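Local coordinates for YcgJ protein (Bacillus subtilis, PDB 1XXL), which probably acts as an S-adenosylmethionine-dependent methyltransferase built on a Rossmann-like fold, although its substrate is not established, at residues S155-Q158 with A159-A163; E207-T211 with F212-L216. All blocks are in the same frame, centred on the assembly; numbering follows the deposited sequence.

Contact 1 lies within a single helix, 154-163, whereas contact 2 is the place where helix 206-211 ends and the chain turns into strand 215-216. Both are partly buried and local in sequence, and both lean on strand 222-236, so one long strand passes close to each. The centres of contact 1 and contact 2 are 27 Å apart. In contact 1 the helical repeat puts Trp157, Met160 and Phe161 on the buried side and small or polar residues on the exposed one. Its backbone bonds are regular i to i+4 ones, while those of contact 2 include the Schellman bonds that close a helix end, where one ring packs against a threonine methyl. Contact 2 lies farther from the centre of the chain and away from the cofactor-binding residues.

Contact 1 of 2, residues S155-Q158 with A159-A163; sequences SEWQ and AMFSA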
# COMPACT_ATOMS: atom_id res chain seq x y z
N SER A 155 3.59 -8.19 -12.74
CA SER A 155 3.08 -9.46 -13.29
C SER A 155 2.11 -10.15 -12.39
O SER A 155 1.06 -10.59 -12.82
CB SER A 155 4.24 -10.44 -13.42
OG SER A 155 4.77 -10.27 -14.66
N GLU A 156 2.53 -10.33 -11.14
CA GLU A 156 1.68 -10.96 -10.16
C GLU A 156 0.37 -10.21 -9.94
O GLU A 156 -0.67 -10.84 -9.85
CB GLU A 156 2.43 -11.17 -8.85
CG GLU A 156 3.51 -12.22 -8.98
CD GLU A 156 4.40 -12.34 -7.75
OE1 GLU A 156 4.88 -13.48 -7.50
OE2 GLU A 156 4.64 -11.33 -7.04
N TRP A 157 0.42 -8.88 -9.84
CA TRP A 157 -0.82 -8.10 -9.70
C TRP A 157 -1.71 -8.25 -10.90
O TRP A 157 -2.92 -8.37 -10.77
CB TRP A 157 -0.52 -6.61 -9.52
CG TRP A 157 -0.06 -6.26 -8.14
CD1 TRP A 157 1.16 -5.79 -7.78
CD2 TRP A 157 -0.82 -6.38 -6.94
NE1 TRP A 157 1.20 -5.57 -6.43
CE2 TRP A 157 0.00 -5.94 -5.88
CE3 TRP A 157 -2.12 -6.79 -6.65
CZ2 TRP A 157 -0.43 -5.90 -4.54
CZ3 TRP A 157 -2.57 -6.76 -5.32
CH2 TRP A 157 -1.72 -6.31 -4.28
N GLN A 158 -1.12 -8.20 -12.09
CA GLN A 158 -1.91 -8.40 -13.30
C GLN A 158 -2.62 -9.77 -13.32
O GLN A 158 -3.79 -9.84 -13.71
CB GLN A 158 -1.07 -8.26 -14.55
CG GLN A 158 -0.60 -6.87 -14.77
CD GLN A 158 0.42 -6.80 -15.83
OE1 GLN A 158 0.21 -7.30 -16.93
NE2 GLN A 158 1.52 -6.18 -15.54
N ALA A 159 -1.91 -10.82 -12.89
CA ALA A 159 -2.47 -12.18 -12.88
C ALA A 159 -3.58 -12.32 -11.83
O ALA A 159 -4.61 -12.92 -12.09
CB ALA A 159 -1.37 -13.21 -12.63
N MSE A 160 -3.36 -11.75 -10.64
CA MSE A 160 -4.40 -11.71 -9.59
C MSE A 160 -5.66 -10.92 -10.00
O MSE A 160 -6.77 -11.31 -9.71
CB MSE A 160 -3.84 -11.14 -8.31
CG MSE A 160 -2.72 -11.98 -7.74
SE MSE A 160 -2.20 -11.53 -5.87
CE MSE A 160 -0.78 -10.19 -6.23
N PHE A 161 -5.48 -9.79 -10.67
CA PHE A 161 -6.63 -9.04 -11.16
C PHE A 161 -7.41 -9.86 -12.17
O PHE A 161 -8.64 -9.93 -12.07
CB PHE A 161 -6.21 -7.72 -11.77
CG PHE A 161 -5.99 -6.62 -10.77
CD1 PHE A 161 -5.46 -6.89 -9.51
CD2 PHE A 161 -6.27 -5.31 -11.11
CE1 PHE A 161 -5.24 -5.85 -8.61
CE2 PHE A 161 -6.03 -4.28 -10.21
CZ PHE A 161 -5.52 -4.55 -8.97
N SER A 162 -6.70 -10.47 -13.11
CA SER A 162 -7.32 -11.31 -14.12
C SER A 162 -8.07 -12.48 -13.51
O SER A 162 -9.16 -12.82 -13.98
CB SER A 162 -6.28 -11.80 -15.14
OG SER A 162 -6.91 -12.19 -16.35
N ALA A 163 -7.50 -13.11 -12.47
CA ALA A 163 -8.14 -14.20 -11.75
C ALA A 163 -9.47 -13.84 -11.08
O ALA A 163 -10.28 -14.71 -10.80
CB ALA A 163 -7.20 -14.77 -10.71
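Trp157 and Met160, the latter modelled as selenomethionine, both carry CG beside the backbone N (chi1 -77° in Trp157), and the Met160 chain then turns about its CG-SE bond (chi3 -91°), which swings CE back over the indole. The methyl sits 3.9 Å from the centroid of the six-membered ring of Trp157, over the face but offset toward the rim, a CH-pi contact; SE of Met160 stands obliquely at 5.3 Å from the same centroid. A flexible, unbranched methionine chain suits this place because it can fold its terminal methyl onto a broad flat partner. Phe161 crosses the indole obliquely, CE1 lying 3.8 Å from CE3 of Trp157. Beneath them the backbone runs as regular i to i+4 bonds, among them Met160 N to Glu156 O at 2.9 Å and nearly straight (168°). Ala159, Ser162 and Ser155 are exposed, Ser155 OG being hydrogen-bonded to Glu129; Glu156, partly exposed, pairs through OE2 with Arg150 in a salt bridge. The arrangement is an amphipathic helix with a Met-aromatic contact on its inner face, which packs on helix 103-113 (Val103, Val107) and on strands 166-179 (Leu166, Tyr168) and 222-236 (Ile232) of what is probably a methyltransferase fold.

Contact 2 of 2, residues E207-T211 with F212-L216; sequences EARDT and FCITL
Thr211 and Phe212 supply the clearest side-chain contact, a CH-pi one: CG2 of Thr211 stands 3.8 Å from the ring centroid of Phe212, almost exactly on the ring normal (6° off). The methyl is put there by its position anti to the backbone N, while OG1, beside that N, reaches back to Glu207 O at 2.9 Å. Thr211 N also donates to Glu207 O, so that this oxygen accepts two bonds, from opposite faces of its plane. The apolar pair is Ala208 CB with Phe212 CD2, at 4.3 Å. In van der Waals contact, Ile214 lays CD1 4.0 Å from CA of Arg209, and Leu216, crossing Arg209 at about a right angle, brings CD1 3.9 Å from its NH2; Arg209 NH1 bonds Ala204 O. Phe212 is buried, against Val137 of helix 131-144 and Pro128. With the ring cut back to an alanine, the Thr211 methyl would probably lose the aromatic face it rests on and a gap would open beside Val137. Among backbone bonds, Phe212 N donates to Ala208 O in the helical i to i+4 pattern, Ile214 N meets Arg209 O at 3.2 Å, and Cys213 N reaches Asp210 O weakly, at 3.4 Å. Cys213, with positive phi (49°), is the C-prime residue of a Schellman motif ending helix 206-211.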
# COMPACT_ATOMS: atom_id res chain seq x y z
N GLU A 207 23.22 -3.96 -10.90
CA GLU A 207 21.83 -3.84 -11.34
C GLU A 207 20.93 -3.33 -10.19
O GLU A 207 20.06 -2.51 -10.43
CB GLU A 207 21.31 -5.18 -11.88
CG GLU A 207 22.26 -5.91 -12.85
CD GLU A 207 23.36 -6.68 -12.10
OE1 GLU A 207 23.03 -7.52 -11.23
OE2 GLU A 207 24.56 -6.43 -12.36
N ALA A 208 21.14 -3.83 -8.97
CA ALA A 208 20.38 -3.37 -7.80
C ALA A 208 20.68 -1.90 -7.44
O ALA A 208 19.77 -1.11 -7.10
CB ALA A 208 20.65 -4.28 -6.60
N ARG A 209 21.95 -1.55 -7.53
CA ARG A 209 22.38 -0.18 -7.30
C ARG A 209 21.75 0.81 -8.29
O ARG A 209 21.39 1.93 -7.91
CB ARG A 209 23.89 -0.12 -7.40
CG ARG A 209 24.62 -0.62 -6.17
CD ARG A 209 26.05 -0.99 -6.55
NE ARG A 209 27.06 -0.37 -5.68
CZ ARG A 209 27.47 -0.84 -4.50
NH1 ARG A 209 26.99 -1.97 -4.00
NH2 ARG A 209 28.40 -0.16 -3.81
N ASP A 210 21.62 0.39 -9.55
CA ASP A 210 20.95 1.18 -10.59
C ASP A 210 19.44 1.23 -10.36
O ASP A 210 18.84 2.29 -10.30
CB ASP A 210 21.28 0.58 -11.98
CG ASP A 210 20.65 1.36 -13.16
OD1 ASP A 210 20.63 2.63 -13.12
OD2 ASP A 210 20.17 0.70 -14.13
N THR A 211 18.82 0.07 -10.22
CA THR A 211 17.37 -0.02 -10.08
C THR A 211 16.87 0.72 -8.85
O THR A 211 15.86 1.40 -8.90
CB THR A 211 16.92 -1.50 -9.99
OG1 THR A 211 17.27 -2.16 -11.22
CG2 THR A 211 15.42 -1.61 -9.77
N PHE A 212 17.57 0.59 -7.73
CA PHE A 212 17.11 1.16 -6.46
C PHE A 212 17.87 2.43 -6.05
O PHE A 212 17.80 2.84 -4.90
CB PHE A 212 17.11 0.10 -5.34
CG PHE A 212 16.26 -1.10 -5.65
CD1 PHE A 212 14.88 -0.98 -5.71
CD2 PHE A 212 16.83 -2.34 -5.95
CE1 PHE A 212 14.10 -2.07 -6.01
CE2 PHE A 212 16.04 -3.42 -6.27
CZ PHE A 212 14.68 -3.29 -6.29
N CYS A 213 18.60 3.04 -6.99
CA CYS A 213 19.19 4.36 -6.81
C CYS A 213 19.95 4.48 -5.49
O CYS A 213 19.73 5.40 -4.72
CB CYS A 213 18.11 5.42 -6.87
SG CYS A 213 17.10 5.34 -8.35
N ILE A 214 20.84 3.53 -5.25
CA ILE A 214 21.52 3.43 -3.97
C ILE A 214 22.64 4.46 -3.88
O ILE A 214 23.55 4.51 -4.72
CB ILE A 214 22.05 2.00 -3.72
CG1 ILE A 214 20.88 1.03 -3.64
CG2 ILE A 214 22.84 1.90 -2.41
CD1 ILE A 214 21.33 -0.48 -3.50
N THR A 215 22.55 5.31 -2.86
CA THR A 215 23.58 6.32 -2.60
C THR A 215 24.19 6.04 -1.22
O THR A 215 23.46 5.85 -0.25
CB THR A 215 23.00 7.75 -2.69
OG1 THR A 215 22.50 7.98 -4.02
CG2 THR A 215 24.07 8.80 -2.40
N LEU A 216 25.53 6.00 -1.17
CA LEU A 216 26.30 5.67 0.04
C LEU A 216 27.41 6.69 0.30
O LEU A 216 27.93 7.31 -0.63
CB LEU A 216 26.96 4.28 -0.12
CG LEU A 216 26.07 3.12 -0.59
CD1 LEU A 216 26.89 1.89 -0.91
CD2 LEU A 216 25.05 2.81 0.47